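Local coordinates for protein hydrogenase maturation factor (Thermoanaerobacter tengcongensis, PDB 3VTH) that probably transfers a carbamoyl group from carbamoyl phosphate, with consumption of ATP, to the C-terminal cysteine of HypE during [NiFe]-hydrogenase maturation, at residues K500-A505 and N695-S700; S564-F569 and I652-Y657. All blocks are in the same frame, centred on the assembly; numbering follows the deposited sequence.

Interaction 1: K500-A505 and N695-S700; sequences KVIGIA and NKVVLS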
ATOM      1  N   LYS A 500      12.738  22.747   7.221  1.00 35.69           N
ATOM      2  CA  LYS A 500      11.474  23.066   7.866  1.00 34.60           C
ATOM      3  C   LYS A 500      10.379  23.315   6.832  1.00 33.70           C
ATOM      4  O   LYS A 500      10.546  24.115   5.923  1.00 34.80           O
ATOM      5  CB  LYS A 500      11.617  24.276   8.794  1.00 36.25           C
ATOM      6  CG  LYS A 500      12.195  23.959  10.174  1.00 37.71           C
ATOM      7  CD  LYS A 500      12.374  25.245  10.960  1.00 42.84           C
ATOM      8  CE  LYS A 500      13.512  25.155  11.976  1.00 47.42           C
ATOM      9  NZ  LYS A 500      13.078  24.509  13.240  1.00 49.29           N
ATOM     10  N   VAL A 501       9.266  22.608   6.970  1.00 31.24           N
ATOM     11  CA  VAL A 501       8.124  22.783   6.093  1.00 30.82           C
ATOM     12  C   VAL A 501       6.906  23.110   6.951  1.00 29.84           C
ATOM     13  O   VAL A 501       6.926  22.901   8.170  1.00 29.96           O
ATOM     14  CB  VAL A 501       7.829  21.487   5.260  1.00 29.85           C
ATOM     15  CG1 VAL A 501       8.985  21.166   4.331  1.00 31.22           C
ATOM     16  CG2 VAL A 501       7.528  20.271   6.172  1.00 29.38           C
ATOM     17  N   ILE A 502       5.852  23.617   6.322  1.00 29.43           N
ATOM     18  CA  ILE A 502       4.540  23.697   6.966  1.00 28.46           C
ATOM     19  C   ILE A 502       3.855  22.346   6.798  1.00 27.56           C
ATOM     20  O   ILE A 502       3.628  21.899   5.676  1.00 27.73           O
ATOM     21  CB  ILE A 502       3.690  24.818   6.341  1.00 29.35           C
ATOM     22  CG1 ILE A 502       4.356  26.179   6.618  1.00 30.99           C
ATOM     23  CG2 ILE A 502       2.274  24.767   6.868  1.00 27.87           C
ATOM     24  CD1 ILE A 502       3.881  27.326   5.705  1.00 31.91           C
ATOM     25  N   GLY A 503       3.550  21.688   7.914  1.00 26.72           N
ATOM     26  CA  GLY A 503       3.028  20.328   7.881  1.00 25.97           C
ATOM     27  C   GLY A 503       1.567  20.371   8.288  1.00 25.88           C
ATOM     28  O   GLY A 503       1.240  20.815   9.386  1.00 26.50           O
ATOM     29  N   ILE A 504       0.689  19.933   7.391  1.00 25.44           N
ATOM     30  CA  ILE A 504      -0.744  19.872   7.679  1.00 24.72           C
ATOM     31  C   ILE A 504      -1.093  18.386   7.867  1.00 23.89           C
ATOM     32  O   ILE A 504      -1.099  17.614   6.918  1.00 23.24           O
ATOM     33  CB  ILE A 504      -1.550  20.541   6.544  1.00 25.67           C
ATOM     34  CG1 ILE A 504      -1.116  22.024   6.448  1.00 28.01           C
ATOM     35  CG2 ILE A 504      -3.056  20.377   6.782  1.00 25.84           C
ATOM     36  CD1 ILE A 504      -1.617  22.784   5.272  1.00 31.36           C
ATOM     37  N   ALA A 505      -1.322  17.996   9.111  1.00 22.87           N
ATOM     38  CA  ALA A 505      -1.518  16.607   9.452  1.00 22.55           C
ATOM     39  C   ALA A 505      -2.958  16.433   9.932  1.00 22.38           C
ATOM     40  O   ALA A 505      -3.307  16.803  11.062  1.00 22.52           O
ATOM     41  CB  ALA A 505      -0.534  16.194  10.518  1.00 23.16           C
ATOM     42  N   ASN A 695       7.736  28.303   2.433  1.00 37.04           N
ATOM     43  CA  ASN A 695       6.918  28.195   1.216  1.00 37.17           C
ATOM     44  C   ASN A 695       6.603  26.745   0.781  1.00 35.82           C
ATOM     45  O   ASN A 695       5.908  26.519  -0.226  1.00 36.02           O
ATOM     46  CB  ASN A 695       7.585  28.971   0.065  1.00 38.43           C
ATOM     47  CG  ASN A 695       6.635  29.227  -1.096  1.00 39.43           C
ATOM     48  OD1 ASN A 695       5.564  29.837  -0.930  1.00 38.50           O
ATOM     49  ND2 ASN A 695       7.018  28.754  -2.281  1.00 39.67           N
ATOM     50  N   LYS A 696       7.118  25.774   1.538  1.00 34.15           N
ATOM     51  CA  LYS A 696       6.838  24.362   1.295  1.00 32.43           C
ATOM     52  C   LYS A 696       5.773  23.883   2.269  1.00 31.00           C
ATOM     53  O   LYS A 696       5.874  24.127   3.487  1.00 30.01           O
ATOM     54  CB  LYS A 696       8.092  23.503   1.453  1.00 32.33           C
ATOM     55  CG  LYS A 696       9.169  23.725   0.359  1.00 33.93           C
ATOM     56  CD  LYS A 696      10.244  22.654   0.459  1.00 33.92           C
ATOM     57  CE  LYS A 696      11.333  22.810  -0.624  1.00 37.10           C
ATOM     58  NZ  LYS A 696      12.103  24.068  -0.497  1.00 39.26           N
ATOM     59  N   VAL A 697       4.763  23.212   1.717  1.00 29.33           N
ATOM     60  CA  VAL A 697       3.646  22.695   2.489  1.00 28.72           C
ATOM     61  C   VAL A 697       3.513  21.204   2.222  1.00 28.20           C
ATOM     62  O   VAL A 697       3.469  20.781   1.056  1.00 28.51           O
ATOM     63  CB  VAL A 697       2.324  23.360   2.089  1.00 29.07           C
ATOM     64  CG1 VAL A 697       1.151  22.760   2.904  1.00 28.07           C
ATOM     65  CG2 VAL A 697       2.396  24.875   2.284  1.00 30.99           C
ATOM     66  N   VAL A 698       3.448  20.422   3.299  1.00 27.27           N
ATOM     67  CA  VAL A 698       3.261  18.980   3.227  1.00 26.63           C
ATOM     68  C   VAL A 698       1.871  18.624   3.779  1.00 26.27           C
ATOM     69  O   VAL A 698       1.502  19.051   4.879  1.00 25.74           O
ATOM     70  CB  VAL A 698       4.353  18.233   4.050  1.00 26.56           C
ATOM     71  CG1 VAL A 698       4.043  16.742   4.138  1.00 26.06           C
ATOM     72  CG2 VAL A 698       5.736  18.456   3.446  1.00 28.86           C
ATOM     73  N   LEU A 699       1.120  17.825   3.021  1.00 25.57           N
ATOM     74  CA  LEU A 699      -0.190  17.368   3.456  1.00 25.29           C
ATOM     75  C   LEU A 699      -0.123  15.881   3.709  1.00 24.68           C
ATOM     76  O   LEU A 699       0.251  15.120   2.817  1.00 25.29           O
ATOM     77  CB  LEU A 699      -1.265  17.655   2.385  1.00 24.64           C
ATOM     78  CG  LEU A 699      -1.258  19.042   1.726  1.00 28.38           C
ATOM     79  CD1 LEU A 699      -2.219  19.070   0.509  1.00 27.50           C
ATOM     80  CD2 LEU A 699      -1.631  20.129   2.721  1.00 27.49           C
ATOM     81  N   SER A 700      -0.455  15.460   4.925  1.00 24.18           N
ATOM     82  CA  SER A 700      -0.468  14.018   5.236  1.00 23.54           C
ATOM     83  C   SER A 700      -1.464  13.706   6.358  1.00 23.07           C
ATOM     84  O   SER A 700      -2.112  14.608   6.885  1.00 23.04           O
ATOM     85  CB  SER A 700       0.948  13.527   5.581  1.00 23.19           C
ATOM     86  OG  SER A 700       1.001  12.104   5.570  1.00 23.63           O
TER

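Interaction 2: S564-F569 and I652-Y657; sequences SFYKNF and ILRQIY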
ATOM      1  N   SER A 564     -28.850  23.137  23.556  1.00 44.75           N
ATOM      2  CA  SER A 564     -30.188  23.626  23.218  1.00 45.64           C
ATOM      3  C   SER A 564     -30.311  24.107  21.767  1.00 44.71           C
ATOM      4  O   SER A 564     -31.414  24.164  21.216  1.00 45.33           O
ATOM      5  CB  SER A 564     -30.644  24.719  24.200  1.00 47.46           C
ATOM      6  OG  SER A 564     -29.769  25.834  24.176  1.00 48.02           O
ATOM      7  N   PHE A 565     -29.176  24.436  21.152  1.00 42.68           N
ATOM      8  CA  PHE A 565     -29.145  24.909  19.768  1.00 41.93           C
ATOM      9  C   PHE A 565     -29.506  23.802  18.766  1.00 41.10           C
ATOM     10  O   PHE A 565     -30.042  24.083  17.693  1.00 41.55           O
ATOM     11  CB  PHE A 565     -27.747  25.466  19.441  1.00 41.43           C
ATOM     12  CG  PHE A 565     -27.679  26.204  18.130  1.00 43.03           C
ATOM     13  CD1 PHE A 565     -27.791  27.593  18.100  1.00 46.21           C
ATOM     14  CD2 PHE A 565     -27.503  25.510  16.927  1.00 43.71           C
ATOM     15  CE1 PHE A 565     -27.736  28.288  16.886  1.00 47.11           C
ATOM     16  CE2 PHE A 565     -27.451  26.188  15.706  1.00 44.48           C
ATOM     17  CZ  PHE A 565     -27.566  27.582  15.688  1.00 46.32           C
ATOM     18  N   TYR A 566     -29.198  22.552  19.114  1.00 39.13           N
ATOM     19  CA  TYR A 566     -29.336  21.423  18.188  1.00 37.80           C
ATOM     20  C   TYR A 566     -30.526  20.518  18.555  1.00 38.72           C
ATOM     21  O   TYR A 566     -30.415  19.288  18.568  1.00 37.62           O
ATOM     22  CB  TYR A 566     -28.022  20.624  18.154  1.00 35.18           C
ATOM     23  CG  TYR A 566     -26.794  21.452  17.782  1.00 33.62           C
ATOM     24  CD1 TYR A 566     -26.351  21.519  16.453  1.00 32.78           C
ATOM     25  CD2 TYR A 566     -26.079  22.158  18.752  1.00 31.51           C
ATOM     26  CE1 TYR A 566     -25.239  22.272  16.100  1.00 33.39           C
ATOM     27  CE2 TYR A 566     -24.962  22.918  18.413  1.00 32.09           C
ATOM     28  CZ  TYR A 566     -24.546  22.963  17.088  1.00 32.76           C
ATOM     29  OH  TYR A 566     -23.450  23.704  16.734  1.00 33.91           O
ATOM     30  N   LYS A 567     -31.665  21.144  18.842  1.00 40.77           N
ATOM     31  CA  LYS A 567     -32.851  20.452  19.360  1.00 42.97           C
ATOM     32  C   LYS A 567     -33.244  19.175  18.612  1.00 43.31           C
ATOM     33  O   LYS A 567     -33.380  18.123  19.234  1.00 43.33           O
ATOM     34  CB  LYS A 567     -34.039  21.423  19.432  1.00 44.44           C
ATOM     35  CG  LYS A 567     -35.390  20.795  19.798  1.00 48.19           C
ATOM     36  CD  LYS A 567     -36.497  21.872  19.827  1.00 50.65           C
ATOM     37  CE  LYS A 567     -37.873  21.306  20.188  1.00 54.67           C
ATOM     38  NZ  LYS A 567     -38.526  20.594  19.048  1.00 55.86           N
ATOM     39  N   ASN A 568     -33.435  19.280  17.293  1.00 43.79           N
ATOM     40  CA  ASN A 568     -33.915  18.167  16.463  1.00 44.81           C
ATOM     41  C   ASN A 568     -32.971  16.963  16.518  1.00 43.69           C
ATOM     42  O   ASN A 568     -33.427  15.818  16.620  1.00 44.18           O
ATOM     43  CB  ASN A 568     -34.085  18.616  15.003  1.00 45.27           C
ATOM     44  CG  ASN A 568     -34.923  17.648  14.181  1.00 48.80           C
ATOM     45  OD1 ASN A 568     -36.131  17.529  14.385  1.00 53.47           O
ATOM     46  ND2 ASN A 568     -34.294  16.972  13.231  1.00 49.41           N
ATOM     47  N   PHE A 569     -31.665  17.228  16.431  1.00 41.22           N
ATOM     48  CA  PHE A 569     -30.661  16.191  16.600  1.00 40.19           C
ATOM     49  C   PHE A 569     -30.692  15.561  18.002  1.00 40.43           C
ATOM     50  O   PHE A 569     -30.752  14.337  18.126  1.00 40.95           O
ATOM     51  CB  PHE A 569     -29.245  16.711  16.286  1.00 38.30           C
ATOM     52  CG  PHE A 569     -28.166  15.729  16.623  1.00 37.98           C
ATOM     53  CD1 PHE A 569     -27.912  14.641  15.785  1.00 36.34           C
ATOM     54  CD2 PHE A 569     -27.416  15.873  17.789  1.00 37.83           C
ATOM     55  CE1 PHE A 569     -26.929  13.706  16.097  1.00 36.67           C
ATOM     56  CE2 PHE A 569     -26.411  14.952  18.109  1.00 36.97           C
ATOM     57  CZ  PHE A 569     -26.173  13.858  17.263  1.00 37.08           C
ATOM     58  N   ILE A 652     -18.783  26.270  13.280  1.00 29.53           N
ATOM     59  CA  ILE A 652     -19.048  25.792  11.937  1.00 29.65           C
ATOM     60  C   ILE A 652     -20.230  24.816  11.975  1.00 29.94           C
ATOM     61  O   ILE A 652     -21.118  24.882  11.120  1.00 29.84           O
ATOM     62  CB  ILE A 652     -17.777  25.117  11.340  1.00 28.81           C
ATOM     63  CG1 ILE A 652     -16.694  26.174  11.114  1.00 28.87           C
ATOM     64  CG2 ILE A 652     -18.085  24.373  10.022  1.00 28.49           C
ATOM     65  CD1 ILE A 652     -15.314  25.618  10.990  1.00 28.57           C
ATOM     66  N   LEU A 653     -20.253  23.939  12.989  1.00 29.33           N
ATOM     67  CA  LEU A 653     -21.380  23.009  13.165  1.00 29.76           C
ATOM     68  C   LEU A 653     -22.714  23.751  13.335  1.00 30.75           C
ATOM     69  O   LEU A 653     -23.741  23.269  12.873  1.00 31.30           O
ATOM     70  CB  LEU A 653     -21.152  22.030  14.329  1.00 29.05           C
ATOM     71  CG  LEU A 653     -20.026  20.994  14.205  1.00 29.45           C
ATOM     72  CD1 LEU A 653     -19.930  20.169  15.491  1.00 29.60           C
ATOM     73  CD2 LEU A 653     -20.237  20.076  12.999  1.00 29.81           C
ATOM     74  N   ARG A 654     -22.695  24.917  13.980  1.00 31.10           N
ATOM     75  CA  ARG A 654     -23.914  25.754  14.087  1.00 32.77           C
ATOM     76  C   ARG A 654     -24.514  26.111  12.743  1.00 32.56           C
ATOM     77  O   ARG A 654     -25.724  26.015  12.571  1.00 33.47           O
ATOM     78  CB  ARG A 654     -23.627  27.061  14.806  1.00 33.29           C
ATOM     79  CG  ARG A 654     -23.605  26.911  16.278  1.00 36.65           C
ATOM     80  CD  ARG A 654     -23.565  28.241  16.984  1.00 39.50           C
ATOM     81  NE  ARG A 654     -22.804  28.086  18.218  1.00 40.56           N
ATOM     82  CZ  ARG A 654     -22.510  29.071  19.054  1.00 41.35           C
ATOM     83  NH1 ARG A 654     -22.924  30.302  18.800  1.00 41.50           N
ATOM     84  NH2 ARG A 654     -21.804  28.816  20.147  1.00 41.84           N
ATOM     85  N   GLN A 655     -23.668  26.537  11.803  1.00 31.98           N
ATOM     86  CA  GLN A 655     -24.117  26.926  10.456  1.00 32.52           C
ATOM     87  C   GLN A 655     -24.574  25.705   9.644  1.00 32.34           C
ATOM     88  O   GLN A 655     -25.532  25.784   8.882  1.00 33.19           O
ATOM     89  CB  GLN A 655     -23.005  27.677   9.712  1.00 32.16           C
ATOM     90  CG  GLN A 655     -22.568  29.022  10.358  1.00 33.57           C
ATOM     91  CD  GLN A 655     -21.173  29.419   9.928  1.00 33.34           C
ATOM     92  OE1 GLN A 655     -20.196  29.228  10.671  1.00 34.57           O
ATOM     93  NE2 GLN A 655     -21.053  29.898   8.705  1.00 28.88           N
ATOM     94  N   ILE A 656     -23.871  24.586   9.804  1.00 31.06           N
ATOM     95  CA  ILE A 656     -24.247  23.325   9.160  1.00 31.25           C
ATOM     96  C   ILE A 656     -25.638  22.864   9.590  1.00 32.84           C
ATOM     97  O   ILE A 656     -26.468  22.517   8.736  1.00 34.00           O
ATOM     98  CB  ILE A 656     -23.221  22.221   9.454  1.00 29.60           C
ATOM     99  CG1 ILE A 656     -21.961  22.454   8.621  1.00 28.92           C
ATOM    100  CG2 ILE A 656     -23.811  20.833   9.152  1.00 29.77           C
ATOM    101  CD1 ILE A 656     -20.757  21.625   9.063  1.00 28.58           C
ATOM    102  N   TYR A 657     -25.881  22.857  10.900  1.00 33.47           N
ATOM    103  CA  TYR A 657     -27.193  22.503  11.445  1.00 35.76           C
ATOM    104  C   TYR A 657     -28.284  23.487  11.009  1.00 37.02           C
ATOM    105  O   TYR A 657     -29.428  23.088  10.764  1.00 37.58           O
ATOM    106  CB  TYR A 657     -27.135  22.369  12.976  1.00 36.05           C
ATOM    107  CG  TYR A 657     -28.468  22.092  13.648  1.00 39.24           C
ATOM    108  CD1 TYR A 657     -28.975  20.790  13.760  1.00 42.63           C
ATOM    109  CD2 TYR A 657     -29.215  23.131  14.183  1.00 42.37           C
ATOM    110  CE1 TYR A 657     -30.213  20.541  14.402  1.00 43.22           C
ATOM    111  CE2 TYR A 657     -30.439  22.903  14.814  1.00 46.69           C
ATOM    112  CZ  TYR A 657     -30.939  21.608  14.919  1.00 47.65           C
ATOM    113  OH  TYR A 657     -32.177  21.435  15.541  1.00 49.69           O
TER

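Interaction 1: K500-A505 and N695-S700
Val698 N donates to Ile502 O at 2.8 Å, and Ile502 O also lies 3.3 Å from Val697 CA in a CA-H...O contact, so two groups of the partner strand address one carbonyl. The ladder is parallel: Ile502 N donates to Lys696 O, Ile504 N to Val698 O and Ser700 N to Ile504 O, with N-H...O angles of 163° to 176° over the four bonds. On one face, Ile504 CD1 rests on both Val697 CG1 (3.6 Å) and Leu699 CD2 (3.7 Å); with CG1 anti to the carbonyl carbon (chi1 -61°) and chi2 extended, the methyl end reaches the partner strand side by side with Leu699. Helices 666-692 and 707-719 pack on this face. On the other, Val501 CG2 meets Val698 CG2 at 3.7 Å under helix 483-494. Lys696 lays only CB against Val501 CG1, its amine leading off to a salt bridge with Glu499. A central strand pair covered by helices on both faces fits the actin-like ATPase fold of the Kae1-like domain. Near-linear bonds among buried apolar side chains are consistent with a backbone held firmly in place, whose Ser700 end comes within about 4 Å, side chain to side chain, of the iron ligand His487.

Interaction 2: S564-F569 and I652-Y657
Tyr566 CD1 lies 3.6 Å from Tyr657 CG, in an edge-to-face (T-shaped) pair in which the edge of Tyr566 meets the face of Tyr657, with ring centroids 5.1 Å apart and planes at 60°. The motif joins helix 649-662 to the turn that leads into helix 567-572, within the Kae1-like domain and away from its annotated sites. Tyr657 has CG anti to the backbone N (chi1 176°), which sends the ring along the turn, where Tyr566 CA stands over its face in a CH-pi contact, 3.9 Å from the centroid. Phe565 extends the cluster: its CE2 reaches Tyr657 CD2 at 3.8 Å, and Arg654 CG lies over a face of its ring, 4.1 Å from the centroid. Farther out, Arg654 NE forms a salt bridge with Glu650, and Tyr566 OH hydrogen-bonds to the same carboxylate, so one acid steadies both side chains. Tyr566 is the N-cap residue, and the hydroxyl of Tyr657 comes up to the first turn of the following helix. A leucine in place of Tyr657 would probably leave the Asn568 amide without its acceptor and open a gap beside Phe565 and Tyr566. Asn568 N donates to Tyr657 OH at 3.0 Å with an N-H...O angle of 154°; this amide approaches at the edge of the Tyr657 ring, near its plane.

From the N terminus, the chain first enters interaction 1 at strand 501-507, then reaches 564-569 and, after 82 intervening residues, returns at 652-657 to close interaction 2. Only afterwards, beyond helix 666-692, does 695-700 come back to the first strand and close the longer loop of 189 residues. The smaller loop therefore lies wholly within the larger, and the two do not cross. Interaction 1 joins neighbouring strands of the sheet, whereas interaction 2 ties helix 649-662 to the start of helix 567-572 in a peripheral helical region. Their centres are 33 Å apart and their nearest atoms about 14 Å. Helix 666-692 links them, packing on Ile652 and Ile656 as well as on Ile502 and Ile504.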